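PDB 3QC2: glycosyl hydrolase from Bacteroides ovatus, which belongs to the glycosyl hydrolases and is built as a five-bladed beta-propeller of antiparallel sheets, with its precise function left open. Local coordinates for residues Gly17-Pro22 and Glu304-Pro309; Lys23-Val28 and Gly94-Arg99. All coordinates share one frame; numbering follows the deposited sequence.

In the fold
Starting from the N terminus, the chain runs through an arm without regular structure, whose residues 17-22 enter contact 1 and whose next six, 23-28, enter contact 2. Contact 2 closes the shorter loop, 65 residues holding the strands from 37-39 to 84-91, and ties the arm to the turn leading into strand 98-99, at the border of the first four-stranded sheet. Contact 1 closes a loop of 281 residues, within which contact 2 is nested, and joins the arm to the loop between strands 298-301 and 324-332. Their centres lie about 17 Å apart, and they touch where Pro22 CG meets Thr95 CG2 at 4.0 Å. The arm thus links early and late parts of the propeller.

Contact 1 (Gly17-Pro22 and Glu304-Pro309); sequences GGFERP and EPFFRP
A water bridges Phe306 O and Phe19 N, donating to the former at 2.8 Å and accepting from the latter at 2.9 Å. It joins two irregular segments of the beta-propeller, the N-terminal arm and the loop before strand 324-332, whose aromatic rings pack against strands 283-290, 324-332 and 335-342. On one side of this bridge Arg21, extended from CG to NE, lays its guanidinium over a face of the Phe307 ring, with the two planes only 16° apart. The overlap is offset: Phe307 CE1 sits over the middle of the guanidinium, 3.4 Å from Arg21 CZ, whereas Arg21 NH2 lies toward the rim of the ring, 3.3 Å from Phe307 CZ. Phe307 CG stands anti to its own backbone N (chi1 -167°), which carries the ring toward the arm. Arg21 NH2 also approaches Arg308 O to 2.7 Å, near the guanidinium plane, but the angle is too poor for a hydrogen bond; salt bridges to Glu314 and Asp361 hold the charged group. Phe19 O lies at the ring edge of Phe307, 3.7 Å from CE1. Phe19 and Phe306 meet obliquely, planes at 50°, with Phe19 CD1 3.5 Å from Phe306 CE2.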
ATOM      1  N   GLY A  17      13.480   4.682  -9.633  1.00 24.39           N
ATOM      2  CA  GLY A  17      14.454   5.025  -8.601  1.00 24.19           C
ATOM      3  C   GLY A  17      15.683   5.746  -9.113  1.00 24.69           C
ATOM      4  O   GLY A  17      15.935   5.772 -10.308  1.00 24.94           O
ATOM      5  N   GLY A  18      16.476   6.313  -8.205  1.00 24.91           N
ATOM      6  CA  GLY A  18      16.229   6.244  -6.752  1.00 24.39           C
ATOM      7  C   GLY A  18      15.241   7.282  -6.221  1.00 24.16           C
ATOM      8  O   GLY A  18      15.037   8.325  -6.827  1.00 24.15           O
ATOM      9  N   PHE A  19      14.630   6.955  -5.078  1.00 23.78           N
ATOM     10  CA  PHE A  19      13.696   7.833  -4.389  1.00 23.84           C
ATOM     11  C   PHE A  19      14.464   8.506  -3.269  1.00 24.54           C
ATOM     12  O   PHE A  19      14.828   7.873  -2.280  1.00 24.08           O
ATOM     13  CB  PHE A  19      12.526   7.042  -3.836  1.00 23.15           C
ATOM     14  CG  PHE A  19      11.617   6.491  -4.896  1.00 22.65           C
ATOM     15  CD1 PHE A  19      11.964   5.360  -5.605  1.00 22.10           C
ATOM     16  CD2 PHE A  19      10.409   7.106  -5.177  1.00 22.29           C
ATOM     17  CE1 PHE A  19      11.115   4.844  -6.587  1.00 21.84           C
ATOM     18  CE2 PHE A  19       9.561   6.596  -6.149  1.00 21.94           C
ATOM     19  CZ  PHE A  19       9.919   5.462  -6.852  1.00 21.79           C
ATOM     20  N   GLU A  20      14.717   9.792  -3.433  1.00 25.58           N
ATOM     21  CA  GLU A  20      15.497  10.533  -2.480  1.00 26.56           C
ATOM     22  C   GLU A  20      14.602  11.234  -1.456  1.00 26.32           C
ATOM     23  O   GLU A  20      13.621  11.869  -1.810  1.00 25.97           O
ATOM     24  CB  GLU A  20      16.385  11.541  -3.225  1.00 27.71           C
ATOM     25  CG  GLU A  20      17.413  12.217  -2.350  1.00 30.15           C
ATOM     26  CD  GLU A  20      18.419  13.059  -3.149  1.00 33.87           C
ATOM     27  OE1 GLU A  20      18.112  13.436  -4.329  1.00 34.72           O
ATOM     28  OE2 GLU A  20      19.518  13.347  -2.588  1.00 36.03           O
ATOM     29  N   ARG A  21      14.961  11.097  -0.186  1.00 26.59           N
ATOM     30  CA  ARG A  21      14.230  11.711   0.913  1.00 26.98           C
ATOM     31  C   ARG A  21      14.625  13.206   0.990  1.00 28.12           C
ATOM     32  O   ARG A  21      15.786  13.517   1.220  1.00 28.67           O
ATOM     33  CB  ARG A  21      14.576  11.008   2.240  1.00 26.89           C
ATOM     34  CG  ARG A  21      14.302   9.485   2.251  1.00 25.91           C
ATOM     35  CD  ARG A  21      14.955   8.835   3.435  1.00 26.29           C
ATOM     36  NE  ARG A  21      14.791   7.367   3.457  1.00 25.74           N
ATOM     37  CZ  ARG A  21      15.541   6.498   2.762  1.00 25.49           C
ATOM     38  NH1 ARG A  21      16.504   6.926   1.946  1.00 26.33           N
ATOM     39  NH2 ARG A  21      15.312   5.190   2.869  1.00 24.55           N
ATOM     40  N   PRO A  22      13.654  14.133   0.786  1.00 28.67           N
ATOM     41  CA  PRO A  22      14.019  15.562   0.852  1.00 29.79           C
ATOM     42  C   PRO A  22      14.438  15.978   2.266  1.00 30.68           C
ATOM     43  O   PRO A  22      13.869  15.481   3.247  1.00 30.25           O
ATOM     44  CB  PRO A  22      12.730  16.285   0.436  1.00 29.71           C
ATOM     45  CG  PRO A  22      11.775  15.194  -0.043  1.00 28.85           C
ATOM     46  CD  PRO A  22      12.205  13.941   0.599  1.00 28.22           C
ATOM     47  N   GLU A 304      18.150  -6.899  -4.661  1.00 20.79           N
ATOM     48  CA  GLU A 304      18.415  -6.068  -3.486  1.00 20.79           C
ATOM     49  C   GLU A 304      17.273  -5.062  -3.371  1.00 20.18           C
ATOM     50  O   GLU A 304      16.771  -4.607  -4.371  1.00 20.14           O
ATOM     51  CB  GLU A 304      19.730  -5.304  -3.673  1.00 21.22           C
ATOM     52  CG  GLU A 304      20.939  -6.179  -3.957  1.00 22.58           C
ATOM     53  CD  GLU A 304      21.356  -7.027  -2.763  1.00 24.26           C
ATOM     54  OE1 GLU A 304      20.857  -6.784  -1.644  1.00 25.01           O
ATOM     55  OE2 GLU A 304      22.195  -7.932  -2.940  1.00 26.38           O
ATOM     56  N   PRO A 305      16.869  -4.713  -2.146  1.00 19.88           N
ATOM     57  CA  PRO A 305      15.811  -3.732  -2.024  1.00 19.64           C
ATOM     58  C   PRO A 305      16.306  -2.354  -2.523  1.00 19.96           C
ATOM     59  O   PRO A 305      17.478  -2.014  -2.339  1.00 20.16           O
ATOM     60  CB  PRO A 305      15.523  -3.718  -0.527  1.00 19.50           C
ATOM     61  CG  PRO A 305      16.797  -4.094   0.092  1.00 20.01           C
ATOM     62  CD  PRO A 305      17.434  -5.075  -0.839  1.00 20.12           C
ATOM     63  N   PHE A 306      15.427  -1.600  -3.180  1.00 20.15           N
ATOM     64  CA  PHE A 306      15.788  -0.266  -3.732  1.00 20.56           C
ATOM     65  C   PHE A 306      15.582   0.827  -2.716  1.00 20.76           C
ATOM     66  O   PHE A 306      16.105   1.915  -2.873  1.00 21.21           O
ATOM     67  CB  PHE A 306      14.963   0.055  -4.987  1.00 20.41           C
ATOM     68  CG  PHE A 306      13.530   0.423  -4.700  1.00 20.14           C
ATOM     69  CD1 PHE A 306      12.533  -0.568  -4.616  1.00 19.44           C
ATOM     70  CD2 PHE A 306      13.161   1.764  -4.532  1.00 19.84           C
ATOM     71  CE1 PHE A 306      11.191  -0.225  -4.356  1.00 19.12           C
ATOM     72  CE2 PHE A 306      11.835   2.110  -4.269  1.00 19.79           C
ATOM     73  CZ  PHE A 306      10.840   1.105  -4.180  1.00 19.78           C
ATOM     74  N   PHE A 307      14.790   0.530  -1.678  1.00 20.83           N
ATOM     75  CA  PHE A 307      14.479   1.481  -0.617  1.00 21.02           C
ATOM     76  C   PHE A 307      14.365   0.711   0.697  1.00 21.20           C
ATOM     77  O   PHE A 307      13.640  -0.272   0.778  1.00 20.07           O
ATOM     78  CB  PHE A 307      13.162   2.199  -0.942  1.00 20.77           C
ATOM     79  CG  PHE A 307      12.900   3.411  -0.101  1.00 20.73           C
ATOM     80  CD1 PHE A 307      13.481   4.637  -0.430  1.00 20.88           C
ATOM     81  CD2 PHE A 307      12.052   3.350   0.995  1.00 20.32           C
ATOM     82  CE1 PHE A 307      13.234   5.794   0.343  1.00 20.66           C
ATOM     83  CE2 PHE A 307      11.802   4.502   1.772  1.00 20.93           C
ATOM     84  CZ  PHE A 307      12.408   5.732   1.421  1.00 20.68           C
ATOM     85  N   ARG A 308      15.097   1.162   1.719  1.00 22.31           N
ATOM     86  CA  ARG A 308      15.095   0.501   3.043  1.00 22.78           C
ATOM     87  C   ARG A 308      15.285   1.537   4.152  1.00 24.01           C
ATOM     88  O   ARG A 308      15.576   2.702   3.862  1.00 24.04           O
ATOM     89  CB  ARG A 308      16.196  -0.553   3.103  1.00 22.72           C
ATOM     90  CG  ARG A 308      17.616  -0.009   2.988  1.00 22.98           C
ATOM     91  CD  ARG A 308      18.605  -1.146   2.933  1.00 22.67           C
ATOM     92  NE  ARG A 308      19.985  -0.691   2.842  1.00 22.19           N
ATOM     93  CZ  ARG A 308      20.762  -0.382   3.888  1.00 23.33           C
ATOM     94  NH1 ARG A 308      20.300  -0.453   5.152  1.00 22.92           N
ATOM     95  NH2 ARG A 308      22.011   0.018   3.675  1.00 23.92           N
ATOM     96  N   PRO A 309      15.107   1.122   5.433  1.00 25.19           N
ATOM     97  CA  PRO A 309      15.301   2.065   6.541  1.00 26.58           C
ATOM     98  C   PRO A 309      16.706   2.616   6.583  1.00 28.18           C
ATOM     99  O   PRO A 309      17.664   1.850   6.643  1.00 28.79           O
ATOM    100  CB  PRO A 309      15.016   1.209   7.783  1.00 26.63           C
ATOM    101  CG  PRO A 309      14.086   0.178   7.308  1.00 25.67           C
ATOM    102  CD  PRO A 309      14.503  -0.137   5.899  1.00 24.93           C
TER
HETATM  103  O   HOH W   1      15.565   4.509  -3.854  1.00 18.33           O

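Contact 2 (Lys23-Val28 and Gly94-Arg99); sequences KNVNPV and GTHFQR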
ATOM      1  N   LYS A  23      15.433  16.868   2.363  1.00 31.89           N
ATOM      2  CA  LYS A  23      15.931  17.352   3.664  1.00 32.87           C
ATOM      3  C   LYS A  23      14.856  18.062   4.517  1.00 33.03           C
ATOM      4  O   LYS A  23      14.066  18.838   4.007  1.00 33.02           O
ATOM      5  CB  LYS A  23      17.151  18.302   3.478  1.00 34.13           C
ATOM      6  CG  LYS A  23      18.575  17.611   3.493  1.00 35.28           C
ATOM      7  CD  LYS A  23      18.748  16.513   2.451  1.00 35.48           C
ATOM      8  CE  LYS A  23      20.202  15.957   2.449  1.00 36.08           C
ATOM      9  N   ASN A  24      14.853  17.747   5.820  1.00 33.26           N
ATOM     10  CA  ASN A  24      13.962  18.377   6.834  1.00 33.66           C
ATOM     11  C   ASN A  24      12.435  18.312   6.598  1.00 32.62           C
ATOM     12  O   ASN A  24      11.686  19.127   7.122  1.00 33.37           O
ATOM     13  CB  ASN A  24      14.402  19.831   7.049  1.00 35.03           C
ATOM     14  CG  ASN A  24      15.850  19.937   7.550  1.00 37.04           C
ATOM     15  OD1 ASN A  24      16.368  19.020   8.223  1.00 37.68           O
ATOM     16  ND2 ASN A  24      16.503  21.059   7.239  1.00 38.66           N
ATOM     17  N   VAL A  25      11.994  17.332   5.839  1.00 31.32           N
ATOM     18  CA  VAL A  25      10.581  17.154   5.535  1.00 30.26           C
ATOM     19  C   VAL A  25       9.960  15.976   6.305  1.00 29.31           C
ATOM     20  O   VAL A  25       8.794  16.040   6.727  1.00 28.95           O
ATOM     21  CB  VAL A  25      10.397  16.946   4.001  1.00 29.86           C
ATOM     22  CG1 VAL A  25       9.085  16.264   3.684  1.00 29.26           C
ATOM     23  CG2 VAL A  25      10.534  18.278   3.278  1.00 30.07           C
ATOM     24  N   ASN A  26      10.738  14.910   6.490  1.00 28.32           N
ATOM     25  CA  ASN A  26      10.240  13.704   7.145  1.00 27.52           C
ATOM     26  C   ASN A  26      10.395  13.684   8.660  1.00 27.62           C
ATOM     27  O   ASN A  26      11.355  14.222   9.192  1.00 28.41           O
ATOM     28  CB  ASN A  26      10.902  12.464   6.543  1.00 26.84           C
ATOM     29  CG  ASN A  26      10.385  12.145   5.158  1.00 26.17           C
ATOM     30  OD1 ASN A  26       9.173  11.981   4.963  1.00 25.55           O
ATOM     31  ND2 ASN A  26      11.297  12.017   4.188  1.00 25.10           N
ATOM     32  N   PRO A  27       9.432  13.059   9.364  1.00 27.07           N
ATOM     33  CA  PRO A  27       8.213  12.400   8.828  1.00 26.11           C
ATOM     34  C   PRO A  27       7.156  13.439   8.432  1.00 25.92           C
ATOM     35  O   PRO A  27       7.028  14.475   9.108  1.00 26.59           O
ATOM     36  CB  PRO A  27       7.726  11.561  10.004  1.00 26.17           C
ATOM     37  CG  PRO A  27       8.209  12.299  11.219  1.00 27.15           C
ATOM     38  CD  PRO A  27       9.495  12.987  10.840  1.00 27.60           C
ATOM     39  N   VAL A  28       6.412  13.175   7.353  1.00 24.88           N
ATOM     40  CA  VAL A  28       5.384  14.133   6.873  1.00 24.85           C
ATOM     41  C   VAL A  28       4.088  14.109   7.713  1.00 24.90           C
ATOM     42  O   VAL A  28       3.379  15.122   7.812  1.00 25.14           O
ATOM     43  CB  VAL A  28       5.043  13.914   5.378  1.00 24.29           C
ATOM     44  CG1 VAL A  28       6.274  14.141   4.525  1.00 23.75           C
ATOM     45  CG2 VAL A  28       4.459  12.515   5.142  1.00 24.11           C
ATOM     46  N   GLY A  94       3.653  17.911  -2.317  1.00 26.80           N
ATOM     47  CA  GLY A  94       3.995  16.498  -2.059  1.00 26.14           C
ATOM     48  C   GLY A  94       4.812  16.211  -0.788  1.00 26.00           C
ATOM     49  O   GLY A  94       5.044  15.039  -0.453  1.00 25.50           O
ATOM     50  N   THR A  95       5.235  17.266  -0.082  1.00 26.44           N
ATOM     51  CA  THR A  95       6.071  17.133   1.122  1.00 26.48           C
ATOM     52  C   THR A  95       5.464  17.755   2.405  1.00 26.85           C
ATOM     53  O   THR A  95       5.827  17.358   3.507  1.00 26.76           O
ATOM     54  CB  THR A  95       7.452  17.755   0.882  1.00 26.92           C
ATOM     55  OG1 THR A  95       7.301  19.133   0.505  1.00 28.10           O
ATOM     56  CG2 THR A  95       8.185  17.006  -0.227  1.00 26.15           C
ATOM     57  N   HIS A  96       4.569  18.730   2.248  1.00 27.19           N
ATOM     58  CA  HIS A  96       3.908  19.371   3.381  1.00 27.87           C
ATOM     59  C   HIS A  96       2.405  19.134   3.260  1.00 27.69           C
ATOM     60  O   HIS A  96       1.779  19.536   2.263  1.00 27.75           O
ATOM     61  CB  HIS A  96       4.217  20.853   3.409  1.00 28.75           C
ATOM     62  CG  HIS A  96       5.678  21.156   3.466  1.00 29.44           C
ATOM     63  ND1 HIS A  96       6.410  21.492   2.353  1.00 29.92           N
ATOM     64  CD2 HIS A  96       6.550  21.145   4.499  1.00 30.26           C
ATOM     65  CE1 HIS A  96       7.667  21.693   2.700  1.00 31.28           C
ATOM     66  NE2 HIS A  96       7.778  21.490   3.999  1.00 30.92           N
ATOM     67  N   PHE A  97       1.828  18.493   4.279  1.00 27.31           N
ATOM     68  CA  PHE A  97       0.411  18.129   4.261  1.00 27.01           C
ATOM     69  C   PHE A  97      -0.462  18.887   5.245  1.00 27.55           C
ATOM     70  O   PHE A  97      -0.007  19.305   6.319  1.00 27.77           O
ATOM     71  CB  PHE A  97       0.274  16.620   4.482  1.00 26.29           C
ATOM     72  CG  PHE A  97       0.695  15.819   3.310  1.00 25.44           C
ATOM     73  CD1 PHE A  97       2.053  15.600   3.047  1.00 25.37           C
ATOM     74  CD2 PHE A  97      -0.247  15.304   2.435  1.00 24.96           C
ATOM     75  CE1 PHE A  97       2.452  14.869   1.942  1.00 24.70           C
ATOM     76  CE2 PHE A  97       0.140  14.572   1.328  1.00 25.13           C
ATOM     77  CZ  PHE A  97       1.499  14.346   1.081  1.00 24.79           C
ATOM     78  N   GLN A  98      -1.731  19.054   4.841  1.00 27.78           N
ATOM     79  CA  GLN A  98      -2.758  19.747   5.611  1.00 28.30           C
ATOM     80  C   GLN A  98      -3.839  18.711   5.972  1.00 28.28           C
ATOM     81  O   GLN A  98      -4.641  18.304   5.127  1.00 27.95           O
ATOM     82  CB  GLN A  98      -3.336  20.879   4.781  1.00 28.70           C
ATOM     83  CG  GLN A  98      -2.263  21.874   4.281  1.00 28.75           C
ATOM     84  CD  GLN A  98      -2.822  22.984   3.420  1.00 28.37           C
ATOM     85  OE1 GLN A  98      -3.657  23.769   3.858  1.00 27.94           O
ATOM     86  NE2 GLN A  98      -2.323  23.082   2.192  1.00 28.43           N
ATOM     87  N   ARG A  99      -3.854  18.307   7.229  1.00 28.62           N
ATOM     88  CA  ARG A  99      -4.734  17.228   7.700  1.00 28.59           C
ATOM     89  C   ARG A  99      -6.048  17.684   8.260  1.00 29.51           C
ATOM     90  O   ARG A  99      -6.152  18.770   8.816  1.00 30.23           O
ATOM     91  CB  ARG A  99      -3.995  16.457   8.796  1.00 28.55           C
ATOM     92  CG  ARG A  99      -2.661  15.879   8.340  1.00 27.53           C
ATOM     93  CD  ARG A  99      -1.725  15.601   9.502  1.00 28.05           C
ATOM     94  NE  ARG A  99      -2.238  14.611  10.455  1.00 28.50           N
ATOM     95  CZ  ARG A  99      -1.526  14.098  11.469  1.00 28.37           C
ATOM     96  NH1 ARG A  99      -0.262  14.478  11.667  1.00 28.50           N
ATOM     97  NH2 ARG A  99      -2.072  13.200  12.279  1.00 27.99           N
TER
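With chi1 at 159°, Val25 sets CG1 anti to its backbone N and beside its carbonyl carbon, while Val28, at -62°, swings its own CG1 beside its backbone N; the two methyls thereby converge on one backbone oxygen, Thr95 O. The distances bear this out: Val25 CG1 and Val28 CG1 each lie 3.4 Å from Thr95 O, and the two methyl carbons, Val25 CG1 and Val28 CG1, are 3.6 Å from one another. The arm turns between the valines through the cis peptide before Pro27, and both side chains face the second segment. In the propeller this is a surface junction between the arm and the turn that leads into strand 98-99, an outermost strand of the first sheet.

Val25 and Thr95 cross at about a right angle. Here the beta carbon of the threonine does most of the touching, Thr95 CB lying 3.6 Å from Val25 CG1 and 3.9 Å from Val25 CG2. At the margin, Val25 CG2 comes within 4.3 Å of His96 NE2, obliquely to the imidazole, whose ND1 is hydrogen-bonded to Asp93. Farther along, Val28 CB meets Phe97 CD1 at 4.1 Å, again obliquely. Strand 346-352 backs the arm: Val28 pairs with Val347 through the backbone, and both valine side chains also touch Val349.

Every measured approach between the two segments thus involves a valine carbon, and none meets the criteria for a hydrogen bond, so the junction rests on van der Waals packing, methyl groups against a carbonyl oxygen and a threonine CB, with one looser apolar pair, Val28 and Phe97, at a partly exposed surface.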